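Local structure of uncharacterized protein Sortase B (Clostridium perfringens, 5YFK) at residues K74-Y79 with S93-S98; E151-Y156 with V219-E224. The protein is a class B sortase, probably a cysteine transpeptidase that cleaves a sorting signal and joins the bound protein to the cell wall. The protein carries 1 engineered substitution. All coordinates share one frame; numbering follows the deposited sequence.

Contact 1: K74-Y79 with S93-S98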
loop_
_atom_site.group_PDB
_atom_site.type_symbol
_atom_site.label_atom_id
_atom_site.label_comp_id
_atom_site.label_asym_id
_atom_site.label_seq_id
_atom_site.Cartn_x
_atom_site.Cartn_y
_atom_site.Cartn_z
ATOM N N LYS A 74 -14.462 0.930 -7.944
ATOM C CA LYS A 74 -15.763 0.994 -7.295
ATOM C C LYS A 74 -16.000 -0.170 -6.334
ATOM O O LYS A 74 -16.943 -0.157 -5.558
ATOM C CB LYS A 74 -16.865 1.004 -8.381
ATOM C CG LYS A 74 -16.768 2.182 -9.316
ATOM C CD LYS A 74 -18.136 2.601 -9.823
ATOM C CE LYS A 74 -18.651 1.627 -10.867
ATOM N NZ LYS A 74 -18.303 2.086 -12.241
ATOM N N ASP A 75 -15.178 -1.209 -6.422
ATOM C CA ASP A 75 -15.199 -2.298 -5.457
ATOM C C ASP A 75 -13.766 -2.801 -5.269
ATOM O O ASP A 75 -12.845 -2.219 -5.821
ATOM C CB ASP A 75 -16.088 -3.452 -5.932
ATOM C CG ASP A 75 -15.644 -4.042 -7.273
ATOM O OD1 ASP A 75 -14.425 -4.074 -7.562
ATOM O OD2 ASP A 75 -16.504 -4.650 -7.958
ATOM N N ASN A 76 -13.582 -3.758 -4.367
ATOM C CA ASN A 76 -12.254 -4.334 -4.140
ATOM C C ASN A 76 -11.989 -5.625 -4.922
ATOM O O ASN A 76 -11.144 -6.435 -4.522
ATOM C CB ASN A 76 -12.060 -4.559 -2.640
ATOM C CG ASN A 76 -12.039 -3.255 -1.861
ATOM O OD1 ASN A 76 -11.649 -2.230 -2.382
ATOM N ND2 ASN A 76 -12.352 -3.324 -0.578
ATOM N N ASP A 77 -12.620 -5.745 -6.096
ATOM C CA ASP A 77 -12.450 -6.905 -6.966
ATOM C C ASP A 77 -11.982 -6.540 -8.379
ATOM O O ASP A 77 -11.139 -7.255 -8.945
ATOM C CB ASP A 77 -13.775 -7.673 -7.059
ATOM C CG ASP A 77 -13.621 -9.006 -7.753
ATOM O OD1 ASP A 77 -13.035 -9.925 -7.144
ATOM O OD2 ASP A 77 -14.052 -9.118 -8.921
ATOM N N PHE A 78 -12.432 -5.400 -8.916
ATOM C CA PHE A 78 -12.081 -5.039 -10.307
ATOM C C PHE A 78 -10.570 -5.118 -10.541
ATOM O O PHE A 78 -10.112 -5.589 -11.586
ATOM C CB PHE A 78 -12.603 -3.652 -10.689
ATOM C CG PHE A 78 -12.419 -3.304 -12.151
ATOM C CD1 PHE A 78 -13.308 -3.776 -13.113
ATOM C CD2 PHE A 78 -11.359 -2.510 -12.569
ATOM C CE1 PHE A 78 -13.125 -3.478 -14.453
ATOM C CE2 PHE A 78 -11.173 -2.206 -13.904
ATOM C CZ PHE A 78 -12.070 -2.679 -14.851
ATOM N N TYR A 79 -9.798 -4.491 -9.665
ATOM C CA TYR A 79 -8.380 -4.329 -9.946
ATOM C C TYR A 79 -7.544 -5.517 -9.451
ATOM O O TYR A 79 -6.329 -5.544 -9.647
ATOM C CB TYR A 79 -7.868 -2.999 -9.386
ATOM C CG TYR A 79 -8.217 -1.826 -10.286
ATOM C CD1 TYR A 79 -7.735 -1.765 -11.592
ATOM C CD2 TYR A 79 -9.106 -0.845 -9.881
ATOM C CE1 TYR A 79 -8.021 -0.692 -12.409
ATOM C CE2 TYR A 79 -9.407 0.229 -10.704
ATOM C CZ TYR A 79 -8.978 0.210 -12.022
ATOM O OH TYR A 79 -9.250 1.269 -12.863
ATOM N N SER A 93 -3.771 -4.726 -10.541
ATOM C CA SER A 93 -3.199 -3.432 -10.216
ATOM C C SER A 93 -3.032 -3.335 -8.707
ATOM O O SER A 93 -3.593 -4.142 -7.947
ATOM C CB SER A 93 -4.084 -2.291 -10.731
ATOM O OG SER A 93 -4.314 -2.409 -12.128
ATOM N N ILE A 94 -2.252 -2.353 -8.269
ATOM C CA ILE A 94 -2.257 -2.011 -6.836
ATOM C C ILE A 94 -3.397 -1.030 -6.589
ATOM O O ILE A 94 -3.554 -0.051 -7.340
ATOM C CB ILE A 94 -0.947 -1.357 -6.423
ATOM C CG1 ILE A 94 0.242 -2.213 -6.863
ATOM C CG2 ILE A 94 -0.926 -1.123 -4.911
ATOM C CD1 ILE A 94 0.211 -3.665 -6.437
ATOM N N PHE A 95 -4.282 -1.366 -5.653
ATOM C CA PHE A 95 -5.481 -0.545 -5.447
ATOM C C PHE A 95 -5.803 -0.248 -4.006
ATOM O O PHE A 95 -5.582 -1.058 -3.101
ATOM C CB PHE A 95 -6.702 -1.144 -6.167
ATOM C CG PHE A 95 -7.105 -2.504 -5.679
ATOM C CD1 PHE A 95 -6.560 -3.641 -6.229
ATOM C CD2 PHE A 95 -8.058 -2.644 -4.685
ATOM C CE1 PHE A 95 -6.885 -4.894 -5.730
ATOM C CE2 PHE A 95 -8.448 -3.894 -4.243
ATOM C CZ PHE A 95 -7.925 -5.022 -4.834
ATOM N N VAL A 96 -6.317 0.958 -3.811
ATOM C CA VAL A 96 -6.792 1.408 -2.513
ATOM C C VAL A 96 -8.246 0.972 -2.317
ATOM O O VAL A 96 -9.037 0.868 -3.274
ATOM C CB VAL A 96 -6.619 2.939 -2.310
ATOM C CG1 VAL A 96 -7.254 3.720 -3.444
ATOM C CG2 VAL A 96 -7.163 3.381 -0.954
ATOM N N ASP A 97 -8.556 0.616 -1.085
ATOM C CA ASP A 97 -9.892 0.165 -0.723
ATOM C C ASP A 97 -10.956 1.071 -1.311
ATOM O O ASP A 97 -10.870 2.299 -1.185
ATOM C CB ASP A 97 -10.032 0.166 0.796
ATOM C CG ASP A 97 -11.230 -0.638 1.275
ATOM O OD1 ASP A 97 -11.049 -1.799 1.705
ATOM O OD2 ASP A 97 -12.360 -0.164 1.093
ATOM N N SER A 98 -11.977 0.466 -1.927
ATOM C CA SER A 98 -13.027 1.254 -2.604
ATOM C C SER A 98 -13.826 2.136 -1.636
ATOM O O SER A 98 -14.322 3.179 -2.043
ATOM C CB SER A 98 -13.992 0.318 -3.336
ATOM O OG SER A 98 -14.594 -0.581 -2.411
HETATM O O HOH W 1 -10.536 -0.292 -5.196
#
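The side-chain amide of Asn76 reaches across to the turn that follows strand 94-96 and meets it with both of its ends. Its OD1 accepts from the backbone N of Ser98 at 2.8 Å, in the carbonyl plane and on a lone pair. Its ND2 gives a weak, bent bond to Asp97 OD1, 3.0 Å away (N-H...O 138°). The amide and carboxylate planes stand 78° apart. Further along, the backbone N of Ser93 donates to Tyr79 O at 2.8 Å, and between these two polar ends sits the Phe95 ring. CD1 of Phe95 packs against Tyr79 CB at 3.5 Å, while its far end, CZ, reaches Asn76 O. Phe95 carries its CG between the backbone N and the carbonyl carbon (chi1 62°), which sets the ring against the 74-79 loop, between Tyr79 CB and Asn76 O. A water bridges the backbones, donating to Asp75 O and, at 2.7 Å, to Val96 O.

Second-shell bonds fix the loop that presents Asn76. Asp75 OD1 takes the N-H groups of Asp77 and Phe78, an Asx turn within a wider Asx motif: Phe78 N comes to the syn lone pair, Asp77 N from above the carboxylate plane. The Tyr79 ring has Phe78 CD2 over the centre of one face, 3.6 Å above its plane, and its OH bonds to Asp54 and Asn52. Asp97 is held by Tyr111 OH through OD1 and by Glu99 N through OD2, while Ser93 OG bonds to His82 O.

This is the loop after strand 67-72 folding back on a short strand of the sortase sheet. Strand 94-96 runs between strands 67-72 and 107-111, with Val71 and Tyr111 as backbone partners on its two sides.

Contact 2: E151-Y156 with V219-E224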
loop_
_atom_site.group_PDB
_atom_site.type_symbol
_atom_site.label_atom_id
_atom_site.label_comp_id
_atom_site.label_asym_id
_atom_site.label_seq_id
_atom_site.Cartn_x
_atom_site.Cartn_y
_atom_site.Cartn_z
ATOM N N GLU A 151 6.326 5.132 8.362
ATOM C CA GLU A 151 7.278 4.197 8.919
ATOM C C GLU A 151 6.563 2.935 9.392
ATOM O O GLU A 151 5.585 3.010 10.099
ATOM C CB GLU A 151 8.056 4.798 10.085
ATOM C CG GLU A 151 9.180 3.895 10.527
ATOM C CD GLU A 151 9.974 4.447 11.695
ATOM O OE1 GLU A 151 9.873 5.660 11.961
ATOM O OE2 GLU A 151 10.866 3.710 12.168
ATOM N N ILE A 152 7.008 1.804 8.867
ATOM C CA ILE A 152 6.405 0.495 9.145
ATOM C C ILE A 152 6.635 0.149 10.590
ATOM O O ILE A 152 7.784 0.209 11.062
ATOM C CB ILE A 152 7.052 -0.602 8.282
ATOM C CG1 ILE A 152 6.662 -0.377 6.821
ATOM C CG2 ILE A 152 6.600 -1.979 8.761
ATOM C CD1 ILE A 152 7.479 -1.175 5.833
ATOM N N PHE A 153 5.560 -0.200 11.283
ATOM C CA PHE A 153 5.633 -0.561 12.712
ATOM C C PHE A 153 5.054 -1.961 12.993
ATOM O O PHE A 153 5.165 -2.484 14.104
ATOM C CB PHE A 153 4.982 0.525 13.591
ATOM C CG PHE A 153 3.499 0.653 13.431
ATOM C CD1 PHE A 153 2.641 -0.170 14.135
ATOM C CD2 PHE A 153 2.966 1.478 12.429
ATOM C CE1 PHE A 153 1.279 -0.141 13.901
ATOM C CE2 PHE A 153 1.600 1.601 12.276
ATOM C CZ PHE A 153 0.747 0.831 13.061
ATOM N N SER A 154 4.304 -2.492 12.038
ATOM C CA SER A 154 3.673 -3.815 12.236
ATOM C C SER A 154 3.800 -4.665 10.991
ATOM O O SER A 154 3.514 -4.206 9.894
ATOM C CB SER A 154 2.203 -3.677 12.603
ATOM O OG SER A 154 1.623 -4.966 12.808
ATOM N N VAL A 155 4.101 -5.948 11.168
ATOM C CA VAL A 155 3.995 -6.919 10.095
ATOM C C VAL A 155 3.410 -8.213 10.673
ATOM O O VAL A 155 3.718 -8.592 11.798
ATOM C CB VAL A 155 5.365 -7.257 9.434
ATOM C CG1 VAL A 155 6.367 -7.782 10.470
ATOM C CG2 VAL A 155 5.184 -8.288 8.339
ATOM N N TYR A 156 2.419 -8.758 9.990
ATOM C CA TYR A 156 1.784 -10.003 10.424
ATOM C C TYR A 156 1.104 -10.767 9.302
ATOM O O TYR A 156 0.847 -10.226 8.220
ATOM C CB TYR A 156 0.814 -9.750 11.603
ATOM C CG TYR A 156 -0.368 -8.852 11.305
ATOM C CD1 TYR A 156 -0.268 -7.461 11.442
ATOM C CD2 TYR A 156 -1.579 -9.383 10.866
ATOM C CE1 TYR A 156 -1.334 -6.635 11.163
ATOM C CE2 TYR A 156 -2.686 -8.574 10.676
ATOM C CZ TYR A 156 -2.542 -7.203 10.756
ATOM O OH TYR A 156 -3.611 -6.384 10.491
ATOM N N VAL A 219 0.299 -8.627 6.022
ATOM C CA VAL A 219 -0.111 -7.245 6.293
ATOM C C VAL A 219 1.093 -6.463 6.806
ATOM O O VAL A 219 1.794 -6.913 7.701
ATOM C CB VAL A 219 -1.238 -7.164 7.347
ATOM C CG1 VAL A 219 -1.796 -5.746 7.465
ATOM C CG2 VAL A 219 -2.353 -8.152 7.035
ATOM N N VAL A 220 1.292 -5.269 6.252
ATOM C CA VAL A 220 2.219 -4.308 6.781
ATOM C C VAL A 220 1.495 -2.990 7.104
ATOM O O VAL A 220 0.635 -2.548 6.354
ATOM C CB VAL A 220 3.384 -4.030 5.810
ATOM C CG1 VAL A 220 4.233 -2.879 6.332
ATOM C CG2 VAL A 220 4.257 -5.282 5.668
ATOM N N VAL A 221 1.687 -2.508 8.325
ATOM C CA VAL A 221 1.074 -1.245 8.756
ATOM C C VAL A 221 2.172 -0.250 9.138
ATOM O O VAL A 221 3.165 -0.592 9.800
ATOM C CB VAL A 221 0.111 -1.447 9.951
ATOM C CG1 VAL A 221 -0.836 -0.275 10.088
ATOM C CG2 VAL A 221 -0.703 -2.742 9.788
ATOM N N ALA A 222 1.991 0.985 8.687
ATOM C CA ALA A 222 2.998 2.037 8.818
ATOM C C ALA A 222 2.298 3.340 9.213
ATOM O O ALA A 222 1.100 3.524 8.929
ATOM C CB ALA A 222 3.721 2.219 7.488
ATOM N N LYS A 223 2.992 4.155 9.997
ATOM C CA LYS A 223 2.491 5.474 10.395
ATOM C C LYS A 223 3.196 6.626 9.731
ATOM O O LYS A 223 4.418 6.614 9.534
ATOM C CB LYS A 223 2.567 5.671 11.913
ATOM C CG LYS A 223 3.962 5.625 12.471
ATOM C CD LYS A 223 3.974 6.185 13.878
ATOM C CE LYS A 223 4.217 7.683 13.923
ATOM N NZ LYS A 223 4.086 8.216 15.312
ATOM N N GLU A 224 2.438 7.688 9.489
ATOM C CA GLU A 224 2.984 8.838 8.789
ATOM C C GLU A 224 3.953 9.557 9.697
ATOM O O GLU A 224 3.662 9.769 10.872
ATOM C CB GLU A 224 1.908 9.788 8.322
ATOM C CG GLU A 224 2.477 10.821 7.375
ATOM C CD GLU A 224 1.418 11.639 6.690
ATOM O OE1 GLU A 224 0.199 11.407 6.906
ATOM O OE2 GLU A 224 1.833 12.494 5.884
#
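The Tyr156 ring lies beside Val219, whose CB sits over one face in a CH-pi contact, 3.8 Å from the ring centroid and 16° off the normal; Ser154 OG lies in the ring plane at its edge. On the Phe153 ring, Val221 O sits over one face, 3.4 Å above the plane and offset toward the rim, and Lys223 N meets the edge in plane. Both rings belong to strand 146-159, which pairs antiparallel with strand 216-225 in the sortase beta-barrel; a classic beta bulge interrupts the pairing, with Phe153 and Ser154 both facing Val221.

The bulge shifts the register by one residue between the Ile152-Ala222 and Ser154-Val221 pairs. Phe153, with CG between its backbone N and carbonyl carbon (chi1 68°), turns its ring back over the partner strand, and CZ touches Val221 CG1 at 3.5 Å. Val219, Val221, Ser154 and Tyr156 share one side of the sheet, where Leu163 of helix 160-166 touches both Tyr156 and Val219, and Gln184 bonds to Ser154 OG through its backbone O and to Tyr156 OH through its OE1. Ile152, Val155, Val220 and Ala222 line the other side; there Val220 CG1 lies 3.5 Å from Ile152 CG2. Lys223 sends its amine away from the pair to a salt bridge with Asp201 and a bond to Ile195 O. Close by in the same strand is Arg217, the predicted transition-state stabiliser.

At the bulge, one carbonyl serves two donors: Val221 O accepts from Phe153 N at 2.8 Å, in the carbonyl plane, and from Ser154 N at 3.1 Å, tilted 17° from that plane.

Both contacts reach the same sheet of the sortase domain, but on opposite sides of the chain's centre, with centres about 20 Å apart and nearest atoms about 11 Å apart. Contact 2 is core, two long strands joined by a ladder of backbone bonds, with one wholly apolar face and one that mixes valines with polar groups bonded to outside partners. Contact 1 is only partly buried: a loop without regular structure is tied to a short strand through a side-chain amide, a single direct backbone bond, a bridging water and one aromatic ring. Each comes near a predicted catalytic residue, Phe95 about 7 Å from His113 and Val219 about 5 Å from Arg217, measured between side chains.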